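Local coordinates for protein transcriptional regulator, TetR family (Vibrio parahaemolyticus, PDB 3HE0) that probably binds cis-regulatory DNA through a helix-turn-helix domain and regulates transcription, at residues Asp11-Ile16 with Arg50-Lys55; Gln15-Ala20 with Glu56-Glu61. All blocks are in the same frame, centred on the assembly; numbering follows the deposited sequence.

Contact 1: residues Asp11-Ile16 with Arg50-Lys55; sequences DKRDQI and RYFSDK. With SO4 (sulfate ion), chain E.
Ile16 and Phe52 form the close-packed end of this contact, where the methyl CG2 of Ile16 lies 3.7 Å from CE2 of the Phe52 ring and the two side chains run past one another in opposite senses. The other branch of Ile16 serves the neighbouring aromatic: its CD1 sits 3.8 Å from CD2 of Tyr51, the two side chains meeting roughly at right angles. With CG of Tyr51 anti to the carbonyl carbon (chi1 -65°), the ring points its OH at the start of helix 13-27, where it accepts a nearly straight hydrogen bond from Lys12 N (3.1 Å, 166°). In a TetR-type DNA-binding domain this joins the first helix to the end of the predicted helix-turn-helix motif, in the loop leading to helix 55-74. The solvent side is looser and polar. Asp11 closes an Asx turn, its OD2 receiving Arg13 N at 2.9 Å. OD2 of Asp11 also lies 3.8 Å from CE1 of Tyr51, with carboxylate and ring planes 58° apart. Extended Arg13 passes Phe52 with CG 4.1 Å from CZ; its guanidinium forms a salt bridge with Glu61 and donates from NH2, at its edge, to O3 of a sulfate at 3.2 Å.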
loop_
_atom_site.group_PDB
_atom_site.type_symbol
_atom_site.label_atom_id
_atom_site.label_comp_id
_atom_site.label_asym_id
_atom_site.label_seq_id
_atom_site.Cartn_x
_atom_site.Cartn_y
_atom_site.Cartn_z
ATOM N N ASP A 11 9.776 5.099 33.808
ATOM C CA ASP A 11 10.234 4.737 32.433
ATOM C C ASP A 11 9.427 5.473 31.341
ATOM O O ASP A 11 8.213 5.228 31.147
ATOM C CB ASP A 11 10.155 3.219 32.225
ATOM C CG ASP A 11 10.746 2.781 30.895
ATOM O OD1 ASP A 11 11.675 1.962 30.889
ATOM O OD2 ASP A 11 10.285 3.262 29.849
ATOM N N LYS A 12 10.118 6.343 30.604
ATOM C CA LYS A 12 9.451 7.263 29.684
ATOM C C LYS A 12 9.478 6.751 28.262
ATOM O O LYS A 12 9.176 7.465 27.329
ATOM C CB LYS A 12 10.158 8.615 29.748
ATOM C CG LYS A 12 10.318 9.176 31.140
ATOM C CD LYS A 12 8.998 9.424 31.769
ATOM C CE LYS A 12 9.159 9.881 33.214
ATOM N NZ LYS A 12 7.825 10.174 33.831
ATOM N N ARG A 13 9.882 5.507 28.083
ATOM C CA ARG A 13 10.159 5.002 26.747
ATOM C C ARG A 13 8.918 5.030 25.845
ATOM O O ARG A 13 8.969 5.492 24.708
ATOM C CB ARG A 13 10.660 3.578 26.845
ATOM C CG ARG A 13 10.989 2.989 25.521
ATOM C CD ARG A 13 11.418 1.604 25.701
ATOM N NE ARG A 13 12.025 1.127 24.480
ATOM C CZ ARG A 13 11.373 0.529 23.498
ATOM N NH1 ARG A 13 12.041 0.163 22.416
ATOM N NH2 ARG A 13 10.073 0.288 23.590
ATOM N N ASP A 14 7.826 4.480 26.359
ATOM C CA ASP A 14 6.557 4.452 25.631
ATOM C C ASP A 14 6.034 5.857 25.320
ATOM O O ASP A 14 5.596 6.117 24.217
ATOM C CB ASP A 14 5.489 3.719 26.457
ATOM C CG ASP A 14 5.785 2.236 26.630
ATOM O OD1 ASP A 14 6.220 1.564 25.662
ATOM O OD2 ASP A 14 5.543 1.738 27.744
ATOM N N GLN A 15 6.100 6.749 26.302
ATOM C CA GLN A 15 5.709 8.139 26.102
ATOM C C GLN A 15 6.480 8.777 24.930
ATOM O O GLN A 15 5.910 9.453 24.059
ATOM C CB GLN A 15 5.942 8.915 27.395
ATOM C CG GLN A 15 5.489 10.345 27.361
ATOM C CD GLN A 15 5.653 11.016 28.720
ATOM O OE1 GLN A 15 5.133 10.531 29.722
ATOM N NE2 GLN A 15 6.356 12.140 28.752
ATOM N N ILE A 16 7.773 8.509 24.887
ATOM C CA ILE A 16 8.623 9.050 23.844
ATOM C C ILE A 16 8.276 8.415 22.511
ATOM O O ILE A 16 8.276 9.105 21.478
ATOM C CB ILE A 16 10.163 8.817 24.159
ATOM C CG1 ILE A 16 10.578 9.599 25.406
ATOM C CG2 ILE A 16 11.020 9.205 22.960
ATOM C CD1 ILE A 16 11.961 9.124 26.072
ATOM N N ARG A 50 18.742 8.794 27.253
ATOM C CA ARG A 50 18.807 7.735 28.240
ATOM C C ARG A 50 18.091 6.478 27.789
ATOM O O ARG A 50 18.176 5.436 28.465
ATOM C CB ARG A 50 18.216 8.207 29.546
ATOM C CG ARG A 50 18.943 9.446 30.080
ATOM C CD ARG A 50 18.940 9.480 31.558
ATOM N NE ARG A 50 17.657 9.929 32.011
ATOM C CZ ARG A 50 17.350 11.201 32.185
ATOM N NH1 ARG A 50 18.259 12.143 31.934
ATOM N NH2 ARG A 50 16.127 11.521 32.594
ATOM N N TYR A 51 17.402 6.595 26.661
ATOM C CA TYR A 51 16.606 5.503 26.098
ATOM C C TYR A 51 17.013 5.151 24.686
ATOM O O TYR A 51 16.931 4.004 24.354
ATOM C CB TYR A 51 15.097 5.811 26.105
ATOM C CG TYR A 51 14.548 5.921 27.471
ATOM C CD1 TYR A 51 14.124 4.800 28.174
ATOM C CD2 TYR A 51 14.487 7.152 28.099
ATOM C CE1 TYR A 51 13.630 4.934 29.488
ATOM C CE2 TYR A 51 14.040 7.281 29.373
ATOM C CZ TYR A 51 13.612 6.181 30.072
ATOM O OH TYR A 51 13.146 6.390 31.359
ATOM N N PHE A 52 17.427 6.116 23.865
ATOM C CA PHE A 52 17.784 5.846 22.467
ATOM C C PHE A 52 19.138 6.445 22.188
ATOM O O PHE A 52 19.386 7.565 22.603
ATOM C CB PHE A 52 16.730 6.468 21.546
ATOM C CG PHE A 52 15.356 6.010 21.856
ATOM C CD1 PHE A 52 14.918 4.760 21.412
ATOM C CD2 PHE A 52 14.535 6.757 22.663
ATOM C CE1 PHE A 52 13.639 4.287 21.730
ATOM C CE2 PHE A 52 13.263 6.293 22.997
ATOM C CZ PHE A 52 12.808 5.056 22.501
ATOM N N SER A 53 20.039 5.722 21.528
ATOM C CA SER A 53 21.380 6.257 21.308
ATOM C C SER A 53 21.387 7.429 20.340
ATOM O O SER A 53 22.132 8.357 20.533
ATOM C CB SER A 53 22.348 5.180 20.834
ATOM O OG SER A 53 21.730 4.303 19.927
ATOM N N ASP A 54 20.506 7.430 19.357
ATOM C CA ASP A 54 20.482 8.466 18.348
ATOM C C ASP A 54 19.183 8.367 17.541
ATOM O O ASP A 54 18.358 7.450 17.760
ATOM C CB ASP A 54 21.704 8.299 17.424
ATOM C CG ASP A 54 21.738 6.947 16.719
ATOM O OD1 ASP A 54 20.710 6.295 16.571
ATOM O OD2 ASP A 54 22.812 6.515 16.299
ATOM N N LYS A 55 19.004 9.299 16.603
ATOM C CA LYS A 55 17.751 9.392 15.850
ATOM C C LYS A 55 17.481 8.093 15.142
ATOM O O LYS A 55 16.363 7.599 15.154
ATOM C CB LYS A 55 17.807 10.546 14.839
ATOM C CG LYS A 55 16.469 10.850 14.115
ATOM C CD LYS A 55 16.491 12.282 13.476
ATOM C CE LYS A 55 16.349 12.285 11.938
ATOM N NZ LYS A 55 14.908 12.463 11.466
HETATM S S SO4 E . 8.071 -2.376 21.759
HETATM O O1 SO4 E . 7.466 -3.215 20.721
HETATM O O2 SO4 E . 8.784 -3.257 22.685
HETATM O O3 SO4 E . 8.965 -1.388 21.147
HETATM O O4 SO4 E . 7.047 -1.658 22.509
#

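Contact 2: residues Gln15-Ala20 with Glu56-Glu61; sequences QILAAA and EHLLEE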
loop_
_atom_site.group_PDB
_atom_site.type_symbol
_atom_site.label_atom_id
_atom_site.label_comp_id
_atom_site.label_asym_id
_atom_site.label_seq_id
_atom_site.Cartn_x
_atom_site.Cartn_y
_atom_site.Cartn_z
ATOM N N GLN A 15 6.100 6.749 26.302
ATOM C CA GLN A 15 5.709 8.139 26.102
ATOM C C GLN A 15 6.480 8.777 24.930
ATOM O O GLN A 15 5.910 9.453 24.059
ATOM C CB GLN A 15 5.942 8.915 27.395
ATOM C CG GLN A 15 5.489 10.345 27.361
ATOM C CD GLN A 15 5.653 11.016 28.720
ATOM O OE1 GLN A 15 5.133 10.531 29.722
ATOM N NE2 GLN A 15 6.356 12.140 28.752
ATOM N N ILE A 16 7.773 8.509 24.887
ATOM C CA ILE A 16 8.623 9.050 23.844
ATOM C C ILE A 16 8.276 8.415 22.511
ATOM O O ILE A 16 8.276 9.105 21.478
ATOM C CB ILE A 16 10.163 8.817 24.159
ATOM C CG1 ILE A 16 10.578 9.599 25.406
ATOM C CG2 ILE A 16 11.020 9.205 22.960
ATOM C CD1 ILE A 16 11.961 9.124 26.072
ATOM N N LEU A 17 8.041 7.102 22.525
ATOM C CA LEU A 17 7.654 6.398 21.301
ATOM C C LEU A 17 6.305 6.889 20.793
ATOM O O LEU A 17 6.117 7.052 19.595
ATOM C CB LEU A 17 7.603 4.880 21.496
ATOM C CG LEU A 17 8.937 4.143 21.450
ATOM C CD1 LEU A 17 8.690 2.672 21.614
ATOM C CD2 LEU A 17 9.757 4.417 20.184
ATOM N N ALA A 18 5.393 7.135 21.723
ATOM C CA ALA A 18 4.076 7.683 21.389
ATOM C C ALA A 18 4.222 9.060 20.745
ATOM O O ALA A 18 3.679 9.283 19.687
ATOM C CB ALA A 18 3.195 7.768 22.613
ATOM N N ALA A 19 5.005 9.955 21.355
ATOM C CA ALA A 19 5.246 11.292 20.760
ATOM C C ALA A 19 5.880 11.146 19.382
ATOM O O ALA A 19 5.453 11.789 18.416
ATOM C CB ALA A 19 6.136 12.140 21.654
ATOM N N ALA A 20 6.879 10.265 19.296
ATOM C CA ALA A 20 7.630 10.069 18.065
ATOM C C ALA A 20 6.708 9.615 16.968
ATOM O O ALA A 20 6.725 10.155 15.874
ATOM C CB ALA A 20 8.726 9.029 18.259
ATOM N N GLU A 56 18.525 7.522 14.554
ATOM C CA GLU A 56 18.386 6.323 13.728
ATOM C C GLU A 56 17.910 5.145 14.556
ATOM O O GLU A 56 17.034 4.403 14.141
ATOM C CB GLU A 56 19.719 5.983 13.057
ATOM C CG GLU A 56 20.297 7.124 12.237
ATOM C CD GLU A 56 21.319 8.015 12.984
ATOM O OE1 GLU A 56 20.952 8.740 13.964
ATOM O OE2 GLU A 56 22.515 8.006 12.546
ATOM N N HIS A 57 18.447 4.997 15.763
ATOM C CA HIS A 57 17.970 3.911 16.639
ATOM C C HIS A 57 16.547 4.114 17.077
ATOM O O HIS A 57 15.758 3.181 17.077
ATOM C CB HIS A 57 18.900 3.706 17.838
ATOM C CG HIS A 57 20.142 2.980 17.479
ATOM N ND1 HIS A 57 21.263 3.622 16.994
ATOM C CD2 HIS A 57 20.425 1.660 17.475
ATOM C CE1 HIS A 57 22.202 2.726 16.751
ATOM N NE2 HIS A 57 21.711 1.527 17.011
ATOM N N LEU A 58 16.208 5.349 17.394
ATOM C CA LEU A 58 14.808 5.694 17.687
ATOM C C LEU A 58 13.887 5.286 16.536
ATOM O O LEU A 58 12.867 4.676 16.765
ATOM C CB LEU A 58 14.653 7.180 17.976
ATOM C CG LEU A 58 13.246 7.721 18.188
ATOM C CD1 LEU A 58 12.549 7.068 19.389
ATOM C CD2 LEU A 58 13.401 9.234 18.375
ATOM N N LEU A 59 14.262 5.603 15.299
ATOM C CA LEU A 59 13.399 5.259 14.142
ATOM C C LEU A 59 13.150 3.753 14.049
ATOM O O LEU A 59 12.017 3.316 13.816
ATOM C CB LEU A 59 13.961 5.838 12.811
ATOM C CG LEU A 59 14.049 7.388 12.814
ATOM C CD1 LEU A 59 14.568 8.034 11.529
ATOM C CD2 LEU A 59 12.705 8.005 13.162
ATOM N N GLU A 60 14.182 2.956 14.274
ATOM C CA GLU A 60 14.031 1.503 14.207
ATOM C C GLU A 60 13.070 0.998 15.261
ATOM O O GLU A 60 12.302 0.055 15.020
ATOM C CB GLU A 60 15.391 0.809 14.369
ATOM C CG GLU A 60 15.332 -0.711 14.234
ATOM C CD GLU A 60 14.778 -1.194 12.851
ATOM O OE1 GLU A 60 14.897 -0.470 11.811
ATOM O OE2 GLU A 60 14.197 -2.312 12.826
ATOM N N GLU A 61 13.126 1.619 16.436
ATOM C CA GLU A 61 12.280 1.215 17.544
ATOM C C GLU A 61 10.874 1.638 17.234
ATOM O O GLU A 61 9.936 0.967 17.620
ATOM C CB GLU A 61 12.722 1.865 18.867
ATOM C CG GLU A 61 14.053 1.381 19.372
ATOM C CD GLU A 61 14.050 -0.129 19.520
ATOM O OE1 GLU A 61 13.105 -0.651 20.162
ATOM O OE2 GLU A 61 14.944 -0.806 18.947
#
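Glu61 OE1 forms a salt bridge with Arg13 NH1, a bond to the first turn of helix 13-27 beside an otherwise apolar meeting of two helices. The aliphatic base of the same glutamate faces the other helix: its CB is 4.1 Å from CD2 of Leu17, and the two side chains meet at a slant. That methyl also touches CD1 of Leu58 at 3.9 Å, so a single branch of Leu17 bridges two residues lying almost one turn apart on helix 55-74. In Leu58, chi1 (175°) places CG anti to the backbone N, and with chi2 near 61° CD1 reaches helix 13-27, where Ile16 CG2 and Ala20 CB each stand 4.4 Å away. Small Ala20 and branched Ile16, one turn apart, thus share this methyl with Leu17. The backbones stay well separated, the short helix axes coming no nearer than 10.7 Å, and leucine side chains span the interval. Leu37 of helix 34-41 also packs on Ala20 and Leu58, bringing a third helix into the buried cluster. Segments 15-20 and 56-61 cross at -87°, and such packing of the first helix against the one after the helix-turn-helix is consistent with the TetR-family DNA-binding domain.

How the contacts relate
A small helical domain illustrates how one helix can serve both core and surface. Contacts 1 and 2 share helix 13-27 and lie with their centres about 7 Å apart. Contact 1, at the helix start, is partly buried and mixes aromatic packing with polar bonds near solvent; contact 2, a turn further on, is buried and depends on aliphatic carbons. Ile16 belongs to both. Phe52 and the Arg13-Glu61 salt bridge both join them; Phe52 CZ lies 3.7 Å from Leu58 CD1 and 3.9 Å from Leu17 CD2, so the loop aromatic continues the apolar cluster. Together the two contacts attach helix 13-27 to successive parts of the chain, the loop and then helix 55-74.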